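Local coordinates for protein N2152 (Neocallimastix frontalis, PDB 5U22) that is a family 39 glycoside hydrolase of an anaerobic rumen fungus that probably acts with polyspecific activity on rare arabinosyl substrates, at residues 138-150 and 178-192. Residues are numbered along the deposited sequence; the frame is centred on the assembly and turned at random.
Sequences NFYGNEIWNEPDV and EKIIGPSFSWYEENK. With EDO (1,2-ethanediol), chain D.
Asp149 holds CG between its backbone N and carbonyl carbon (chi1 43°), turning the carboxylate toward Ser186, Trp187 and Lys192, while Lys192 starts extended and bends at chi3 (57°) to bring its ammonium up to that acid. The salt bridge, Lys192 NZ to Asp149 OD2 at 2.7 Å, uses the anti lone pair of OD2. On the syn side of Asp149 OD1 comes the N-H of Ser186, 2.8 Å away and nearly straight at 173°. Aspartate suits the place because its short chain offers two oxygens at once, and the lysine also donates to Trp187 O, with its NZ over the same indole face as Asp149 OD2. With an alanine here, Lys192 would probably lose its countercharge and Ser186 N its acceptor.

Further back, Glu143 is stretched out to Ser184, whose small hydroxyl fits beside the strand and donates from OG to the anti lone pair of Glu143 OE2 at 2.6 Å. Asn245 also binds this oxygen and Arg68 pairs with OE1, gripping the buried carboxylate. Asn146-Glu147-Pro148 is the Asn-Glu-Pro signature of clan GH-A TIM barrels; Glu147, hydrogen-bonded to His213 and a bound buffer molecule, is probably the acid/base, as in relatives.

Parallel pairing begins with Asn142 N to Lys179 O (2.7 Å) and continues with Ile181 N to Asn142 O (2.9 Å). Branched Ile181 packs CD1 against Tyr140 CD2 (3.6 Å) and Gly141. Strands 139-143 and 180-185 are thus barrel neighbours, flanked by strands 98-102 and 209-212, with helix 160-174 covering Ile144 and Ile180.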
ATOM      1  N   ASN A 138      12.114 -12.011   7.449  1.00 18.03           N
ATOM      2  CA  ASN A 138      11.546 -10.890   6.708  1.00 17.98           C
ATOM      3  C   ASN A 138      10.028 -10.967   6.602  1.00 21.32           C
ATOM      4  O   ASN A 138       9.443 -10.441   5.645  1.00 18.62           O
ATOM      5  CB  ASN A 138      12.188 -10.771   5.322  1.00 15.01           C
ATOM      6  CG  ASN A 138      12.053 -12.028   4.482  1.00 19.82           C
ATOM      7  OD1 ASN A 138      11.781 -13.112   4.994  1.00 19.65           O
ATOM      8  ND2 ASN A 138      12.254 -11.886   3.171  1.00 19.04           N
ATOM      9  N   PHE A 139       9.370 -11.603   7.565  1.00 15.11           N
ATOM     10  CA  PHE A 139       7.926 -11.502   7.646  1.00 15.94           C
ATOM     11  C   PHE A 139       7.542 -10.227   8.383  1.00 19.58           C
ATOM     12  O   PHE A 139       8.240  -9.775   9.297  1.00 19.53           O
ATOM     13  CB  PHE A 139       7.331 -12.718   8.355  1.00 18.04           C
ATOM     14  CG  PHE A 139       7.755 -14.022   7.761  1.00 13.44           C
ATOM     15  CD1 PHE A 139       7.178 -14.488   6.591  1.00 15.28           C
ATOM     16  CD2 PHE A 139       8.743 -14.786   8.375  1.00 21.41           C
ATOM     17  CE1 PHE A 139       7.565 -15.709   6.046  1.00 12.40           C
ATOM     18  CE2 PHE A 139       9.147 -15.988   7.830  1.00 19.55           C
ATOM     19  CZ  PHE A 139       8.552 -16.455   6.662  1.00 19.29           C
ATOM     20  N   TYR A 140       6.433  -9.640   7.949  1.00 17.82           N
ATOM     21  CA  TYR A 140       5.894  -8.424   8.543  1.00 14.65           C
ATOM     22  C   TYR A 140       5.118  -8.719   9.818  1.00 15.52           C
ATOM     23  O   TYR A 140       5.120  -7.904  10.751  1.00 14.45           O
ATOM     24  CB  TYR A 140       4.985  -7.756   7.520  1.00 14.81           C
ATOM     25  CG  TYR A 140       4.487  -6.361   7.820  1.00 18.84           C
ATOM     26  CD1 TYR A 140       5.367  -5.308   8.049  1.00 18.67           C
ATOM     27  CD2 TYR A 140       3.123  -6.084   7.804  1.00 14.34           C
ATOM     28  CE1 TYR A 140       4.885  -4.015   8.273  1.00 16.42           C
ATOM     29  CE2 TYR A 140       2.644  -4.808   8.023  1.00 15.67           C
ATOM     30  CZ  TYR A 140       3.522  -3.783   8.264  1.00 16.38           C
ATOM     31  OH  TYR A 140       3.018  -2.516   8.465  1.00 18.01           O
ATOM     32  N   GLY A 141       4.445  -9.856   9.856  1.00 14.44           N
ATOM     33  CA  GLY A 141       3.690 -10.253  11.028  1.00 13.99           C
ATOM     34  C   GLY A 141       2.755 -11.385  10.674  1.00 16.29           C
ATOM     35  O   GLY A 141       2.612 -11.765   9.508  1.00 16.06           O
ATOM     36  N   ASN A 142       2.140 -11.940  11.716  1.00 15.53           N
ATOM     37  CA  ASN A 142       1.083 -12.940  11.584  1.00 13.81           C
ATOM     38  C   ASN A 142      -0.273 -12.244  11.597  1.00 15.13           C
ATOM     39  O   ASN A 142      -0.665 -11.660  12.611  1.00 19.46           O
ATOM     40  CB  ASN A 142       1.129 -13.957  12.729  1.00 16.89           C
ATOM     41  CG  ASN A 142       2.380 -14.814  12.721  1.00 22.29           C
ATOM     42  OD1 ASN A 142       3.008 -15.038  13.764  1.00 23.07           O
ATOM     43  ND2 ASN A 142       2.743 -15.300  11.555  1.00 15.75           N
ATOM     44  N   GLU A 143      -1.002 -12.338  10.492  1.00 14.24           N
ATOM     45  CA  GLU A 143      -2.319 -11.727  10.367  1.00 13.01           C
ATOM     46  C   GLU A 143      -3.371 -12.790  10.656  1.00 15.50           C
ATOM     47  O   GLU A 143      -3.435 -13.807   9.961  1.00 13.59           O
ATOM     48  CB  GLU A 143      -2.489 -11.131   8.970  1.00 14.03           C
ATOM     49  CG  GLU A 143      -3.776 -10.354   8.769  1.00 14.26           C
ATOM     50  CD  GLU A 143      -3.940  -9.866   7.338  1.00 18.43           C
ATOM     51  OE1 GLU A 143      -3.171 -10.311   6.450  1.00 20.07           O
ATOM     52  OE2 GLU A 143      -4.843  -9.036   7.105  1.00 15.75           O
ATOM     53  N   ILE A 144      -4.187 -12.559  11.687  1.00 14.13           N
ATOM     54  CA  ILE A 144      -5.017 -13.624  12.245  1.00 17.77           C
ATOM     55  C   ILE A 144      -6.159 -13.998  11.303  1.00 16.22           C
ATOM     56  O   ILE A 144      -6.495 -15.184  11.163  1.00 14.24           O
ATOM     57  CB  ILE A 144      -5.524 -13.215  13.646  1.00 14.98           C
ATOM     58  CG1 ILE A 144      -4.386 -13.341  14.661  1.00 16.95           C
ATOM     59  CG2 ILE A 144      -6.745 -14.062  14.077  1.00 15.25           C
ATOM     60  CD1 ILE A 144      -4.766 -12.970  16.100  1.00 11.95           C
ATOM     61  N   TRP A 145      -6.766 -13.018  10.635  1.00 13.15           N
ATOM     62  CA  TRP A 145      -7.953 -13.286   9.832  1.00 13.19           C
ATOM     63  C   TRP A 145      -7.972 -12.342   8.636  1.00 14.99           C
ATOM     64  O   TRP A 145      -7.001 -11.628   8.368  1.00 19.85           O
ATOM     65  CB  TRP A 145      -9.216 -13.154  10.689  1.00 11.73           C
ATOM     66  CG  TRP A 145     -10.412 -13.873  10.112  1.00 14.25           C
ATOM     67  CD1 TRP A 145     -11.558 -13.306   9.615  1.00 18.78           C
ATOM     68  CD2 TRP A 145     -10.568 -15.286   9.969  1.00 13.57           C
ATOM     69  NE1 TRP A 145     -12.421 -14.285   9.173  1.00 15.36           N
ATOM     70  CE2 TRP A 145     -11.842 -15.511   9.393  1.00 17.57           C
ATOM     71  CE3 TRP A 145      -9.766 -16.389  10.283  1.00 14.37           C
ATOM     72  CZ2 TRP A 145     -12.319 -16.791   9.112  1.00 15.07           C
ATOM     73  CZ3 TRP A 145     -10.249 -17.669  10.014  1.00 14.42           C
ATOM     74  CH2 TRP A 145     -11.518 -17.857   9.434  1.00 16.58           C
ATOM     75  N   ASN A 146      -9.090 -12.339   7.909  1.00 16.81           N
ATOM     76  CA  ASN A 146      -9.243 -11.498   6.722  1.00 15.32           C
ATOM     77  C   ASN A 146     -10.717 -11.174   6.582  1.00 15.35           C
ATOM     78  O   ASN A 146     -11.533 -12.089   6.430  1.00 19.55           O
ATOM     79  CB  ASN A 146      -8.732 -12.206   5.461  1.00 14.98           C
ATOM     80  CG  ASN A 146      -8.868 -11.351   4.198  1.00 16.21           C
ATOM     81  OD1 ASN A 146      -8.644 -10.143   4.219  1.00 15.12           O
ATOM     82  ND2 ASN A 146      -9.222 -11.995   3.085  1.00 13.82           N
ATOM     83  N   GLU A 147     -11.046  -9.887   6.643  1.00 15.86           N
ATOM     84  CA  GLU A 147     -12.408  -9.399   6.444  1.00 13.41           C
ATOM     85  C   GLU A 147     -13.435 -10.161   7.291  1.00 12.29           C
ATOM     86  O   GLU A 147     -14.378 -10.750   6.747  1.00 16.33           O
ATOM     87  CB  GLU A 147     -12.778  -9.434   4.970  1.00 14.71           C
ATOM     88  CG  GLU A 147     -11.774  -8.626   4.137  1.00 14.37           C
ATOM     89  CD  GLU A 147     -12.269  -8.242   2.757  1.00 18.35           C
ATOM     90  OE1 GLU A 147     -13.154  -8.941   2.203  1.00 20.60           O
ATOM     91  OE2 GLU A 147     -11.759  -7.225   2.223  1.00 17.12           O
ATOM     92  N   PRO A 148     -13.293 -10.138   8.612  1.00 17.19           N
ATOM     93  CA  PRO A 148     -14.295 -10.803   9.453  1.00 16.73           C
ATOM     94  C   PRO A 148     -15.679 -10.218   9.273  1.00 19.68           C
ATOM     95  O   PRO A 148     -16.674 -10.934   9.467  1.00 17.08           O
ATOM     96  CB  PRO A 148     -13.757 -10.572  10.869  1.00 15.04           C
ATOM     97  CG  PRO A 148     -12.961  -9.276  10.750  1.00 16.15           C
ATOM     98  CD  PRO A 148     -12.301  -9.392   9.409  1.00 15.71           C
ATOM     99  N   ASP A 149     -15.767  -8.936   8.887  1.00 17.99           N
ATOM    100  CA  ASP A 149     -17.049  -8.294   8.631  1.00 19.27           C
ATOM    101  C   ASP A 149     -17.726  -8.844   7.385  1.00 22.14           C
ATOM    102  O   ASP A 149     -18.900  -8.535   7.148  1.00 20.08           O
ATOM    103  CB  ASP A 149     -16.896  -6.755   8.543  1.00 12.43           C
ATOM    104  CG  ASP A 149     -15.668  -6.295   7.747  1.00 17.64           C
ATOM    105  OD1 ASP A 149     -14.834  -7.126   7.341  1.00 18.29           O
ATOM    106  OD2 ASP A 149     -15.542  -5.061   7.546  1.00 19.82           O
ATOM    107  N   VAL A 150     -17.022  -9.667   6.611  1.00 15.23           N
ATOM    108  CA  VAL A 150     -17.582 -10.361   5.467  1.00 16.42           C
ATOM    109  C   VAL A 150     -17.645 -11.866   5.702  1.00 17.06           C
ATOM    110  O   VAL A 150     -18.608 -12.519   5.292  1.00 19.39           O
ATOM    111  CB  VAL A 150     -16.773 -10.040   4.190  1.00 16.83           C
ATOM    112  CG1 VAL A 150     -17.255 -10.875   3.003  1.00 15.25           C
ATOM    113  CG2 VAL A 150     -16.871  -8.574   3.859  1.00 20.86           C
ATOM    114  N   GLU A 178       6.976 -12.287  16.976  1.00 18.52           N
ATOM    115  CA  GLU A 178       6.384 -11.833  15.731  1.00 19.17           C
ATOM    116  C   GLU A 178       5.261 -10.842  16.013  1.00 18.04           C
ATOM    117  O   GLU A 178       4.578 -10.919  17.037  1.00 17.89           O
ATOM    118  CB  GLU A 178       5.859 -13.026  14.923  1.00 20.37           C
ATOM    119  CG  GLU A 178       5.396 -12.677  13.513  1.00 17.30           C
ATOM    120  CD  GLU A 178       6.486 -12.018  12.680  1.00 19.83           C
ATOM    121  OE1 GLU A 178       7.243 -12.753  11.999  1.00 18.81           O
ATOM    122  OE2 GLU A 178       6.588 -10.766  12.709  1.00 19.20           O
ATOM    123  N   LYS A 179       5.089  -9.895  15.098  1.00 16.09           N
ATOM    124  CA  LYS A 179       3.964  -8.975  15.174  1.00 14.51           C
ATOM    125  C   LYS A 179       2.659  -9.699  14.875  1.00 17.42           C
ATOM    126  O   LYS A 179       2.619 -10.652  14.094  1.00 19.05           O
ATOM    127  CB  LYS A 179       4.142  -7.834  14.182  1.00 13.54           C
ATOM    128  CG  LYS A 179       5.440  -7.062  14.365  1.00 26.42           C
ATOM    129  CD  LYS A 179       5.301  -6.059  15.486  1.00 30.83           C
ATOM    130  CE  LYS A 179       6.518  -5.151  15.575  1.00 39.26           C
ATOM    131  NZ  LYS A 179       7.710  -5.899  16.022  1.00 36.12           N
ATOM    132  N   ILE A 180       1.584  -9.225  15.503  1.00 19.05           N
ATOM    133  CA  ILE A 180       0.230  -9.710  15.245  1.00 16.08           C
ATOM    134  C   ILE A 180      -0.560  -8.595  14.569  1.00 15.00           C
ATOM    135  O   ILE A 180      -0.582  -7.454  15.051  1.00 17.21           O
ATOM    136  CB  ILE A 180      -0.453 -10.183  16.535  1.00 17.32           C
ATOM    137  CG1 ILE A 180       0.296 -11.394  17.104  1.00 16.25           C
ATOM    138  CG2 ILE A 180      -1.899 -10.568  16.251  1.00 19.30           C
ATOM    139  CD1 ILE A 180      -0.234 -11.865  18.474  1.00 20.00           C
ATOM    140  N   ILE A 181      -1.225  -8.928  13.463  1.00 13.63           N
ATOM    141  CA  ILE A 181      -1.826  -7.953  12.560  1.00 16.03           C
ATOM    142  C   ILE A 181      -3.325  -8.195  12.482  1.00 16.08           C
ATOM    143  O   ILE A 181      -3.762  -9.333  12.288  1.00 18.12           O
ATOM    144  CB  ILE A 181      -1.214  -8.057  11.150  1.00 11.98           C
ATOM    145  CG1 ILE A 181       0.284  -7.773  11.175  1.00 17.77           C
ATOM    146  CG2 ILE A 181      -1.927  -7.109  10.170  1.00 16.11           C
ATOM    147  CD1 ILE A 181       0.972  -8.167   9.870  1.00 18.23           C
ATOM    148  N   GLY A 182      -4.109  -7.128  12.589  1.00 14.96           N
ATOM    149  CA  GLY A 182      -5.541  -7.240  12.351  1.00 13.44           C
ATOM    150  C   GLY A 182      -6.262  -5.977  12.760  1.00 14.32           C
ATOM    151  O   GLY A 182      -5.621  -4.992  13.115  1.00 15.40           O
ATOM    152  N   PRO A 183      -7.598  -5.998  12.747  1.00 15.08           N
ATOM    153  CA  PRO A 183      -8.480  -7.142  12.498  1.00 17.09           C
ATOM    154  C   PRO A 183      -8.826  -7.369  11.030  1.00 18.80           C
ATOM    155  O   PRO A 183      -9.608  -8.269  10.758  1.00 18.59           O
ATOM    156  CB  PRO A 183      -9.731  -6.769  13.283  1.00 14.54           C
ATOM    157  CG  PRO A 183      -9.801  -5.285  13.134  1.00 18.67           C
ATOM    158  CD  PRO A 183      -8.366  -4.785  13.086  1.00 16.40           C
ATOM    159  N   SER A 184      -8.274  -6.560  10.119  1.00 15.17           N
ATOM    160  CA  SER A 184      -8.374  -6.790   8.670  1.00 14.13           C
ATOM    161  C   SER A 184      -9.796  -6.603   8.131  1.00 14.31           C
ATOM    162  O   SER A 184     -10.212  -7.308   7.209  1.00 13.78           O
ATOM    163  CB  SER A 184      -7.840  -8.177   8.296  1.00 16.35           C
ATOM    164  OG  SER A 184      -6.580  -8.407   8.916  1.00 17.96           O
ATOM    165  N   PHE A 185     -10.528  -5.627   8.672  1.00 13.08           N
ATOM    166  CA  PHE A 185     -11.877  -5.335   8.200  1.00 13.19           C
ATOM    167  C   PHE A 185     -11.889  -5.090   6.695  1.00 18.95           C
ATOM    168  O   PHE A 185     -10.968  -4.484   6.137  1.00 15.82           O
ATOM    169  CB  PHE A 185     -12.439  -4.076   8.859  1.00 15.59           C
ATOM    170  CG  PHE A 185     -12.629  -4.157  10.343  1.00 15.98           C
ATOM    171  CD1 PHE A 185     -13.233  -5.241  10.934  1.00 17.44           C
ATOM    172  CD2 PHE A 185     -12.251  -3.083  11.145  1.00 20.38           C
ATOM    173  CE1 PHE A 185     -13.432  -5.273  12.304  1.00 17.57           C
ATOM    174  CE2 PHE A 185     -12.440  -3.114  12.519  1.00 16.89           C
ATOM    175  CZ  PHE A 185     -13.038  -4.211  13.096  1.00 17.70           C
ATOM    176  N   SER A 186     -12.979  -5.513   6.045  1.00 14.30           N
ATOM    177  CA  SER A 186     -13.139  -5.220   4.622  1.00 13.53           C
ATOM    178  C   SER A 186     -13.308  -3.726   4.367  1.00 16.52           C
ATOM    179  O   SER A 186     -12.856  -3.207   3.336  1.00 15.93           O
ATOM    180  CB  SER A 186     -14.330  -5.974   4.058  1.00 13.93           C
ATOM    181  OG  SER A 186     -14.462  -5.678   2.688  1.00 20.13           O
ATOM    182  N   TRP A 187     -13.991  -3.027   5.264  1.00 15.64           N
ATOM    183  CA  TRP A 187     -14.116  -1.584   5.161  1.00 15.07           C
ATOM    184  C   TRP A 187     -14.075  -0.986   6.556  1.00 17.58           C
ATOM    185  O   TRP A 187     -14.421  -1.640   7.545  1.00 16.71           O
ATOM    186  CB  TRP A 187     -15.402  -1.160   4.429  1.00 15.28           C
ATOM    187  CG  TRP A 187     -16.660  -1.502   5.175  1.00 17.36           C
ATOM    188  CD1 TRP A 187     -17.332  -0.711   6.071  1.00 20.69           C
ATOM    189  CD2 TRP A 187     -17.392  -2.727   5.094  1.00 20.01           C
ATOM    190  NE1 TRP A 187     -18.438  -1.378   6.557  1.00 24.65           N
ATOM    191  CE2 TRP A 187     -18.500  -2.613   5.967  1.00 26.31           C
ATOM    192  CE3 TRP A 187     -17.222  -3.910   4.366  1.00 18.30           C
ATOM    193  CZ2 TRP A 187     -19.428  -3.641   6.131  1.00 25.81           C
ATOM    194  CZ3 TRP A 187     -18.146  -4.934   4.531  1.00 18.32           C
ATOM    195  CH2 TRP A 187     -19.235  -4.792   5.407  1.00 24.90           C
ATOM    196  N   TYR A 188     -13.639   0.266   6.627  1.00 15.62           N
ATOM    197  CA  TYR A 188     -13.556   0.951   7.907  1.00 16.35           C
ATOM    198  C   TYR A 188     -14.922   1.503   8.301  1.00 16.68           C
ATOM    199  O   TYR A 188     -15.630   2.097   7.479  1.00 17.80           O
ATOM    200  CB  TYR A 188     -12.527   2.083   7.841  1.00 18.49           C
ATOM    201  CG  TYR A 188     -12.306   2.714   9.191  1.00 17.33           C
ATOM    202  CD1 TYR A 188     -11.288   2.269  10.025  1.00 14.40           C
ATOM    203  CD2 TYR A 188     -13.138   3.729   9.646  1.00 18.08           C
ATOM    204  CE1 TYR A 188     -11.096   2.840  11.287  1.00 14.74           C
ATOM    205  CE2 TYR A 188     -12.962   4.301  10.890  1.00 17.70           C
ATOM    206  CZ  TYR A 188     -11.938   3.852  11.706  1.00 16.10           C
ATOM    207  OH  TYR A 188     -11.771   4.426  12.943  1.00 18.22           O
ATOM    208  N   GLU A 189     -15.291   1.314   9.566  1.00 17.66           N
ATOM    209  CA  GLU A 189     -16.426   2.020  10.148  1.00 19.55           C
ATOM    210  C   GLU A 189     -16.114   2.258  11.621  1.00 20.23           C
ATOM    211  O   GLU A 189     -15.538   1.393  12.279  1.00 20.85           O
ATOM    212  CB  GLU A 189     -17.732   1.233   9.959  1.00 21.33           C
ATOM    213  CG  GLU A 189     -18.982   2.017  10.287  1.00 25.24           C
ATOM    214  CD  GLU A 189     -19.306   1.992  11.764  1.00 28.99           C
ATOM    215  OE1 GLU A 189     -19.150   0.910  12.379  1.00 25.24           O
ATOM    216  OE2 GLU A 189     -19.702   3.053  12.312  1.00 28.14           O
ATOM    217  N   GLU A 190     -16.473   3.437  12.128  1.00 18.35           N
ATOM    218  CA  GLU A 190     -15.939   3.857  13.422  1.00 17.31           C
ATOM    219  C   GLU A 190     -16.467   3.005  14.572  1.00 17.35           C
ATOM    220  O   GLU A 190     -15.701   2.634  15.471  1.00 17.26           O
ATOM    221  CB  GLU A 190     -16.243   5.328  13.654  1.00 23.20           C
ATOM    222  CG  GLU A 190     -15.699   5.860  14.954  1.00 24.66           C
ATOM    223  CD  GLU A 190     -15.801   7.357  15.022  1.00 33.46           C
ATOM    224  OE1 GLU A 190     -14.981   8.039  14.367  1.00 25.86           O
ATOM    225  OE2 GLU A 190     -16.730   7.850  15.691  1.00 29.63           O
ATOM    226  N   ASN A 191     -17.772   2.710  14.585  1.00 16.25           N
ATOM    227  CA  ASN A 191     -18.333   1.891  15.662  1.00 18.00           C
ATOM    228  C   ASN A 191     -17.704   0.505  15.680  1.00 18.66           C
ATOM    229  O   ASN A 191     -17.391  -0.035  16.750  1.00 18.54           O
ATOM    230  CB  ASN A 191     -19.845   1.769  15.501  1.00 17.71           C
ATOM    231  CG  ASN A 191     -20.606   2.953  16.086  1.00 20.32           C
ATOM    232  OD1 ASN A 191     -20.016   3.913  16.563  1.00 27.67           O
ATOM    233  ND2 ASN A 191     -21.928   2.884  16.034  1.00 23.99           N
ATOM    234  N   LYS A 192     -17.521  -0.087  14.496  1.00 18.26           N
ATOM    235  CA  LYS A 192     -16.929  -1.412  14.376  1.00 15.01           C
ATOM    236  C   LYS A 192     -15.503  -1.421  14.912  1.00 14.18           C
ATOM    237  O   LYS A 192     -15.112  -2.318  15.673  1.00 13.98           O
ATOM    238  CB  LYS A 192     -16.972  -1.833  12.904  1.00 15.33           C
ATOM    239  CG  LYS A 192     -16.359  -3.179  12.592  1.00 19.34           C
ATOM    240  CD  LYS A 192     -16.738  -3.629  11.181  1.00 22.07           C
ATOM    241  CE  LYS A 192     -16.318  -2.611  10.125  1.00 17.93           C
ATOM    242  NZ  LYS A 192     -16.740  -2.989   8.746  1.00 18.23           N
TER
HETATM  243  C1  EDO D 503     -15.443   6.850  10.258  1.00 19.05           C
HETATM  244  O1  EDO D 503     -14.951   7.975   9.591  1.00 14.17           O
HETATM  245  C2  EDO D 503     -16.508   6.226   9.389  1.00 14.83           C
HETATM  246  O2  EDO D 503     -17.284   5.384  10.232  1.00 22.90           O
HETATM  247  O   HOH W   1       9.670 -12.092  10.825  1.00 23.19           O
HETATM  248  O   HOH W   2       8.509  -9.099  12.290  1.00 24.08           O
HETATM  249  O   HOH W   3      -6.358 -10.106  11.216  1.00 16.85           O